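PDB 5ZI1: insecticidal crystal protein Cry7Cal from Bacillus thuringiensis, which is an insecticidal toxin active against the locust Locusta migratoria manilensis, probably binding gut receptors and forming membrane pores. Local coordinates for residues Tyr194-Lys202 with Asn214-Thr223. Sequence-based numbering, arbitrary orientation.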
loop_
_atom_site.group_PDB
_atom_site.type_symbol
_atom_site.label_atom_id
_atom_site.label_comp_id
_atom_site.label_asym_id
_atom_site.label_seq_id
_atom_site.Cartn_x
_atom_site.Cartn_y
_atom_site.Cartn_z
ATOM N N TYR A 194 10.752 6.387 -7.337
ATOM C CA TYR A 194 10.549 6.084 -5.920
ATOM C C TYR A 194 11.851 5.624 -5.286
ATOM O O TYR A 194 12.243 6.101 -4.212
ATOM C CB TYR A 194 9.474 5.006 -5.731
ATOM C CG TYR A 194 9.359 4.539 -4.277
ATOM C CD1 TYR A 194 8.686 5.306 -3.346
ATOM C CD2 TYR A 194 9.947 3.349 -3.845
ATOM C CE1 TYR A 194 8.597 4.924 -2.012
ATOM C CE2 TYR A 194 9.854 2.935 -2.510
ATOM C CZ TYR A 194 9.179 3.741 -1.596
ATOM O OH TYR A 194 9.054 3.390 -0.265
ATOM N N LYS A 195 12.537 4.686 -5.946
ATOM C CA LYS A 195 13.791 4.153 -5.425
ATOM C C LYS A 195 14.910 5.185 -5.450
ATOM O O LYS A 195 15.825 5.123 -4.620
ATOM C CB LYS A 195 14.200 2.916 -6.222
ATOM C CG LYS A 195 13.332 1.692 -5.949
ATOM C CD LYS A 195 13.832 0.483 -6.746
ATOM C CE LYS A 195 12.989 -0.773 -6.501
ATOM N NZ LYS A 195 13.453 -1.924 -7.350
ATOM N N GLU A 196 14.869 6.131 -6.391
ATOM C CA GLU A 196 15.935 7.117 -6.444
ATOM C C GLU A 196 15.781 8.156 -5.339
ATOM O O GLU A 196 16.763 8.498 -4.675
ATOM C CB GLU A 196 15.979 7.774 -7.824
ATOM C CG GLU A 196 17.396 7.999 -8.304
ATOM C CD GLU A 196 17.516 7.932 -9.815
ATOM O OE1 GLU A 196 18.458 8.533 -10.367
ATOM O OE2 GLU A 196 16.665 7.274 -10.452
ATOM N N GLY A 197 14.563 8.668 -5.128
ATOM C CA GLY A 197 14.315 9.524 -3.975
ATOM C C GLY A 197 14.697 8.850 -2.670
ATOM O O GLY A 197 15.319 9.465 -1.792
ATOM N N LEU A 198 14.357 7.566 -2.534
ATOM C CA LEU A 198 14.836 6.815 -1.385
ATOM C C LEU A 198 16.354 6.840 -1.321
ATOM O O LEU A 198 16.937 7.158 -0.276
ATOM C CB LEU A 198 14.311 5.385 -1.434
ATOM C CG LEU A 198 12.928 5.192 -0.810
ATOM C CD1 LEU A 198 12.667 3.728 -0.593
ATOM C CD2 LEU A 198 12.837 5.966 0.503
ATOM N N ASN A 199 17.013 6.555 -2.448
ATOM C CA ASN A 199 18.473 6.486 -2.458
ATOM C C ASN A 199 19.096 7.831 -2.091
ATOM O O ASN A 199 20.035 7.902 -1.283
ATOM C CB ASN A 199 18.964 6.018 -3.832
ATOM C CG ASN A 199 20.467 5.866 -3.882
ATOM O OD1 ASN A 199 21.030 4.959 -3.265
ATOM N ND2 ASN A 199 21.130 6.769 -4.586
ATOM N N LYS A 200 18.573 8.912 -2.663
ATOM C CA LYS A 200 19.067 10.234 -2.329
ATOM C C LYS A 200 18.881 10.538 -0.837
ATOM O O LYS A 200 19.817 10.990 -0.167
ATOM C CB LYS A 200 18.359 11.257 -3.213
ATOM C CG LYS A 200 18.743 12.707 -2.960
ATOM C CD LYS A 200 17.652 13.619 -3.498
ATOM C CE LYS A 200 18.197 14.987 -3.858
ATOM N NZ LYS A 200 17.651 16.071 -3.043
ATOM N N LEU A 201 17.682 10.279 -0.289
ATOM C CA LEU A 201 17.468 10.535 1.139
ATOM C C LEU A 201 18.382 9.690 2.002
ATOM O O LEU A 201 18.815 10.133 3.074
ATOM C CB LEU A 201 16.014 10.281 1.524
ATOM C CG LEU A 201 15.149 11.354 0.883
ATOM C CD1 LEU A 201 13.707 10.964 0.877
ATOM C CD2 LEU A 201 15.360 12.666 1.601
ATOM N N LYS A 202 18.711 8.489 1.548
ATOM C CA LYS A 202 19.554 7.624 2.358
ATOM C C LYS A 202 20.965 8.170 2.458
ATOM O O LYS A 202 21.638 7.966 3.472
ATOM C CB LYS A 202 19.544 6.214 1.775
ATOM C CG LYS A 202 20.295 5.174 2.582
ATOM C CD LYS A 202 20.160 3.817 1.893
ATOM C CE LYS A 202 21.292 2.877 2.238
ATOM N NZ LYS A 202 21.231 1.667 1.356
ATOM N N ASN A 214 13.496 11.268 7.768
ATOM C CA ASN A 214 13.109 11.865 6.493
ATOM C C ASN A 214 12.991 10.796 5.414
ATOM O O ASN A 214 12.125 10.874 4.540
ATOM C CB ASN A 214 14.122 12.922 6.061
ATOM C CG ASN A 214 14.155 14.141 6.988
ATOM O OD1 ASN A 214 13.203 14.418 7.725
ATOM N ND2 ASN A 214 15.260 14.883 6.935
ATOM N N TYR A 215 13.870 9.804 5.465
ATOM C CA TYR A 215 13.805 8.677 4.554
ATOM C C TYR A 215 12.505 7.902 4.756
ATOM O O TYR A 215 11.773 7.626 3.801
ATOM C CB TYR A 215 15.026 7.802 4.800
ATOM C CG TYR A 215 15.075 6.501 4.029
ATOM C CD1 TYR A 215 14.433 5.362 4.511
ATOM C CD2 TYR A 215 15.823 6.397 2.852
ATOM C CE1 TYR A 215 14.518 4.174 3.850
ATOM C CE2 TYR A 215 15.904 5.197 2.162
ATOM C CZ TYR A 215 15.252 4.095 2.661
ATOM O OH TYR A 215 15.329 2.904 1.988
ATOM N N ASN A 216 12.166 7.599 6.012
ATOM C CA ASN A 216 10.942 6.853 6.250
ATOM C C ASN A 216 9.708 7.678 5.913
ATOM O O ASN A 216 8.697 7.129 5.448
ATOM C CB ASN A 216 10.885 6.377 7.692
ATOM C CG ASN A 216 9.676 5.519 7.952
ATOM O OD1 ASN A 216 9.568 4.390 7.418
ATOM N ND2 ASN A 216 8.725 6.055 8.744
ATOM N N ARG A 217 9.769 8.991 6.121
ATOM C CA ARG A 217 8.612 9.817 5.800
ATOM C C ARG A 217 8.333 9.813 4.304
ATOM O O ARG A 217 7.172 9.847 3.881
ATOM C CB ARG A 217 8.819 11.245 6.292
ATOM C CG ARG A 217 7.622 12.128 5.999
ATOM C CD ARG A 217 7.764 13.540 6.558
ATOM N NE ARG A 217 7.871 13.553 8.015
ATOM C CZ ARG A 217 8.997 13.808 8.670
ATOM N NH1 ARG A 217 9.009 13.802 10.002
ATOM N NH2 ARG A 217 10.111 14.071 7.986
ATOM N N PHE A 218 9.388 9.820 3.489
ATOM C CA PHE A 218 9.211 9.730 2.051
ATOM C C PHE A 218 8.587 8.395 1.678
ATOM O O PHE A 218 7.596 8.343 0.940
ATOM C CB PHE A 218 10.559 9.923 1.378
ATOM C CG PHE A 218 10.535 9.770 -0.099
ATOM C CD1 PHE A 218 10.250 10.842 -0.917
ATOM C CD2 PHE A 218 10.857 8.555 -0.685
ATOM C CE1 PHE A 218 10.263 10.698 -2.293
ATOM C CE2 PHE A 218 10.870 8.411 -2.047
ATOM C CZ PHE A 218 10.574 9.480 -2.857
ATOM N N ARG A 219 9.126 7.304 2.225
ATOM C CA ARG A 219 8.543 5.989 1.980
ATOM C C ARG A 219 7.067 5.958 2.368
ATOM O O ARG A 219 6.223 5.493 1.596
ATOM C CB ARG A 219 9.326 4.923 2.743
ATOM C CG ARG A 219 8.592 3.604 2.918
ATOM C CD ARG A 219 9.556 2.503 3.375
ATOM N NE ARG A 219 10.242 2.875 4.610
ATOM C CZ ARG A 219 11.379 2.318 5.035
ATOM N NH1 ARG A 219 11.967 1.342 4.314
ATOM N NH2 ARG A 219 11.939 2.742 6.180
ATOM N N ARG A 220 6.731 6.481 3.551
ATOM C CA ARG A 220 5.351 6.383 4.020
ATOM C C ARG A 220 4.415 7.177 3.129
ATOM O O ARG A 220 3.417 6.644 2.635
ATOM C CB ARG A 220 5.231 6.871 5.461
ATOM C CG ARG A 220 3.814 6.800 5.965
ATOM C CD ARG A 220 3.719 7.204 7.429
ATOM N NE ARG A 220 3.810 8.654 7.583
ATOM C CZ ARG A 220 4.877 9.291 8.056
ATOM N NH1 ARG A 220 5.955 8.608 8.437
ATOM N NH2 ARG A 220 4.858 10.612 8.154
ATOM N N GLU A 221 4.733 8.447 2.889
ATOM C CA GLU A 221 3.835 9.292 2.107
ATOM C C GLU A 221 3.786 8.871 0.635
ATOM O O GLU A 221 2.708 8.882 0.030
ATOM C CB GLU A 221 4.248 10.753 2.250
ATOM C CG GLU A 221 4.031 11.313 3.697
ATOM C CD GLU A 221 4.079 12.826 3.737
ATOM O OE1 GLU A 221 4.112 13.437 2.646
ATOM O OE2 GLU A 221 4.086 13.418 4.849
ATOM N N MET A 222 4.931 8.501 0.038
ATOM C CA MET A 222 4.942 8.145 -1.388
ATOM C C MET A 222 4.363 6.766 -1.652
ATOM O O MET A 222 3.918 6.498 -2.776
ATOM C CB MET A 222 6.353 8.217 -1.972
ATOM C CG MET A 222 6.958 9.590 -1.855
ATOM S SD MET A 222 5.962 10.821 -2.710
ATOM C CE MET A 222 6.435 10.433 -4.419
ATOM N N THR A 223 4.380 5.887 -0.650
ATOM C CA THR A 223 3.576 4.675 -0.721
ATOM C C THR A 223 2.113 5.028 -0.941
ATOM O O THR A 223 1.455 4.484 -1.845
ATOM C CB THR A 223 3.774 3.870 0.563
ATOM O OG1 THR A 223 5.139 3.430 0.620
ATOM C CG2 THR A 223 2.847 2.660 0.625
#
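Helices 194-202 and 214-223 run antiparallel, their axes 9.2 Å apart at 166°, with Leu-201 facing Tyr-215 and Tyr-194 facing Met-222: a helical hairpin in the N-terminal helical domain of a three-domain Cry toxin. Knobs-into-holes packing joins them. Phe-218 enters the hole formed by Tyr-194, Gly-197, Leu-198 and Leu-201; Gly-197, having no side chain, lets the ring tip come close, with CZ 3.9 Å from Gly-197 CA. Leu-201 crosses Phe-218 at about a right angle, placing CD1 3.4 Å from Phe-218 CB. The branched Leu-198 serves two rings: Leu-198 CD2 lies 3.5 Å from Phe-218 CD2 at that ring's edge, and the same methyl makes a CH-pi contact over one face of Tyr-215, 3.7 Å from the ring centroid. With CG anti to the backbone N and beside the carbonyl carbon (chi1 175°), the Tyr-215 ring reaches across to helix 194-202, where its CE2 lies 3.3 Å from Leu-198 O. Its ring also packs edge-to-face with Phe-279 of helix 279-286, whose Glu-283 forms a salt bridge with Arg-219. Tyr-194 is the reciprocal knob, among Phe-218, Arg-219, Met-222 and Thr-223. Met-222 CB meets the edge of the Tyr-194 ring, and Tyr-194 OH lies 3.2 Å from the aliphatic CG of Arg-219.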